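Local coordinates for protein probable 2-phosphosulfolactate phosphatase (Clostridium acetobutylicum, PDB 1VR0) that hydrolyses (2R)-O-phospho-3-sulfolactate to (2R)-3-sulfolactate and phosphate, using magnesium as cofactor, at residues A[13-18]-A[152-157]. Residues are numbered along the deposited sequence; the frame is centred on the assembly and turned at random.
Sequences MKIDLI and VVIVNA
Ile154 O accepts the backbone N-H of Ile18 at 2.8 Å from Ile18 N, in a nearly straight bond (169° at the hydrogen), while the CA-H of Leu17 approaches too: Leu17 CA lies 3.3 Å from Ile154 O. Four further backbone bonds, from Val152 N on Lys14 O to Asn156 N on Ile18 O, pair Ile15 through Ile18 with Val152 through Val155 in parallel. On one face Ile15 CG1 runs alongside Val152, 4.1 Å from Val152 CB, and Ile15 CG2 meets Ile154 CD1 at 4.1 Å. Leu17 CG packs 3.8 Å from Asn156 OD1, a buried oxygen hydrogen-bonded to Ser171 of helix 165-181. The other face carries Asp16, Ile18, Val153 and Val155. There the extended chain of Ile18 (chi2 173°) carries Ile18 CD1 across to Val153 CG2 at 3.6 Å; Asp16 OD1 is hydrogen-bonded to Thr188 OG1 and also takes a weak bond from Leu17 N. Strands 185-187 and 33-37 flank the pair, making it an inner part of the mixed sheet. Strand 152-156 leads toward the magnesium site of Asp38, Gly158 and Asp167, as in alpha/beta folds whose sites lie at the C-terminal ends of parallel strands.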
loop_
_atom_site.group_PDB
_atom_site.type_symbol
_atom_site.label_atom_id
_atom_site.label_comp_id
_atom_site.label_asym_id
_atom_site.label_seq_id
_atom_site.Cartn_x
_atom_site.Cartn_y
_atom_site.Cartn_z
HETATM N N MSE A 13 6.572 -6.142 -20.045
HETATM C CA MSE A 13 7.125 -5.900 -18.721
HETATM C C MSE A 13 6.091 -5.457 -17.658
HETATM O O MSE A 13 5.332 -4.510 -17.856
HETATM C CB MSE A 13 8.227 -4.853 -18.851
HETATM C CG MSE A 13 8.986 -4.591 -17.575
HETATM SE SE MSE A 13 10.484 -3.272 -17.791
HETATM C CE MSE A 13 11.726 -4.284 -18.927
ATOM N N LYS A 14 6.093 -6.161 -16.532
ATOM C CA LYS A 14 5.229 -5.877 -15.397
ATOM C C LYS A 14 5.966 -5.008 -14.363
ATOM O O LYS A 14 7.134 -5.245 -14.079
ATOM C CB LYS A 14 4.812 -7.193 -14.715
ATOM C CG LYS A 14 4.101 -8.255 -15.624
ATOM C CD LYS A 14 3.711 -9.586 -14.859
ATOM C CE LYS A 14 2.745 -10.540 -15.609
ATOM N NZ LYS A 14 3.100 -10.859 -17.039
ATOM N N ILE A 15 5.274 -4.018 -13.795
ATOM C CA ILE A 15 5.820 -3.187 -12.739
ATOM C C ILE A 15 4.901 -3.212 -11.526
ATOM O O ILE A 15 3.710 -2.950 -11.636
ATOM C CB ILE A 15 6.044 -1.748 -13.221
ATOM C CG1 ILE A 15 6.975 -1.758 -14.441
ATOM C CG2 ILE A 15 6.661 -0.907 -12.105
ATOM C CD1 ILE A 15 7.273 -0.423 -15.037
ATOM N N ASP A 16 5.474 -3.566 -10.373
ATOM C CA ASP A 16 4.746 -3.647 -9.111
ATOM C C ASP A 16 5.405 -2.705 -8.123
ATOM O O ASP A 16 6.481 -2.180 -8.381
ATOM C CB ASP A 16 4.798 -5.083 -8.561
ATOM C CG ASP A 16 3.691 -5.386 -7.536
ATOM O OD1 ASP A 16 2.777 -4.559 -7.265
ATOM O OD2 ASP A 16 3.718 -6.519 -7.003
ATOM N N LEU A 17 4.762 -2.541 -6.975
ATOM C CA LEU A 17 5.271 -1.689 -5.912
ATOM C C LEU A 17 4.970 -2.339 -4.557
ATOM O O LEU A 17 3.879 -2.868 -4.345
ATOM C CB LEU A 17 4.619 -0.325 -6.004
ATOM C CG LEU A 17 5.107 0.696 -4.996
ATOM C CD1 LEU A 17 5.022 2.073 -5.647
ATOM C CD2 LEU A 17 4.308 0.681 -3.695
ATOM N N ILE A 18 5.954 -2.304 -3.661
ATOM C CA ILE A 18 5.794 -2.764 -2.308
ATOM C C ILE A 18 5.918 -1.516 -1.425
ATOM O O ILE A 18 6.818 -0.704 -1.610
ATOM C CB ILE A 18 6.850 -3.762 -1.987
ATOM C CG1 ILE A 18 6.553 -5.051 -2.761
ATOM C CG2 ILE A 18 6.913 -3.990 -0.499
ATOM C CD1 ILE A 18 7.626 -6.119 -2.675
ATOM N N VAL A 152 9.549 -5.870 -12.896
ATOM C CA VAL A 152 10.071 -4.942 -11.928
ATOM C C VAL A 152 9.216 -4.920 -10.688
ATOM O O VAL A 152 8.009 -4.997 -10.772
ATOM C CB VAL A 152 10.117 -3.532 -12.520
ATOM C CG1 VAL A 152 10.607 -2.528 -11.511
ATOM C CG2 VAL A 152 11.043 -3.532 -13.710
ATOM N N VAL A 153 9.858 -4.811 -9.532
ATOM C CA VAL A 153 9.149 -4.454 -8.329
ATOM C C VAL A 153 9.888 -3.288 -7.689
ATOM O O VAL A 153 11.092 -3.313 -7.513
ATOM C CB VAL A 153 8.945 -5.645 -7.362
ATOM C CG1 VAL A 153 10.246 -6.269 -6.975
ATOM C CG2 VAL A 153 8.239 -5.184 -6.112
ATOM N N ILE A 154 9.148 -2.239 -7.362
ATOM C CA ILE A 154 9.712 -1.070 -6.694
ATOM C C ILE A 154 9.450 -1.193 -5.218
ATOM O O ILE A 154 8.310 -1.189 -4.766
ATOM C CB ILE A 154 9.141 0.190 -7.306
ATOM C CG1 ILE A 154 9.677 0.282 -8.729
ATOM C CG2 ILE A 154 9.614 1.414 -6.560
ATOM C CD1 ILE A 154 8.963 1.290 -9.520
ATOM N N VAL A 155 10.527 -1.376 -4.469
ATOM C CA VAL A 155 10.437 -1.700 -3.046
ATOM C C VAL A 155 10.636 -0.415 -2.257
ATOM O O VAL A 155 11.751 0.050 -2.128
ATOM C CB VAL A 155 11.493 -2.744 -2.644
ATOM C CG1 VAL A 155 11.342 -3.155 -1.181
ATOM C CG2 VAL A 155 11.416 -3.952 -3.543
ATOM N N ASN A 156 9.544 0.182 -1.791
ATOM C CA ASN A 156 9.619 1.333 -0.893
ATOM C C ASN A 156 10.108 0.878 0.475
ATOM O O ASN A 156 9.618 -0.106 0.999
ATOM C CB ASN A 156 8.228 1.967 -0.733
ATOM C CG ASN A 156 7.716 2.574 -2.023
ATOM O OD1 ASN A 156 8.077 2.134 -3.102
ATOM N ND2 ASN A 156 6.917 3.606 -1.916
ATOM N N ALA A 157 11.082 1.563 1.052
ATOM C CA ALA A 157 11.499 1.235 2.420
ATOM C C ALA A 157 10.404 1.677 3.391
ATOM O O ALA A 157 10.148 1.019 4.393
ATOM C CB ALA A 157 12.800 1.887 2.760
#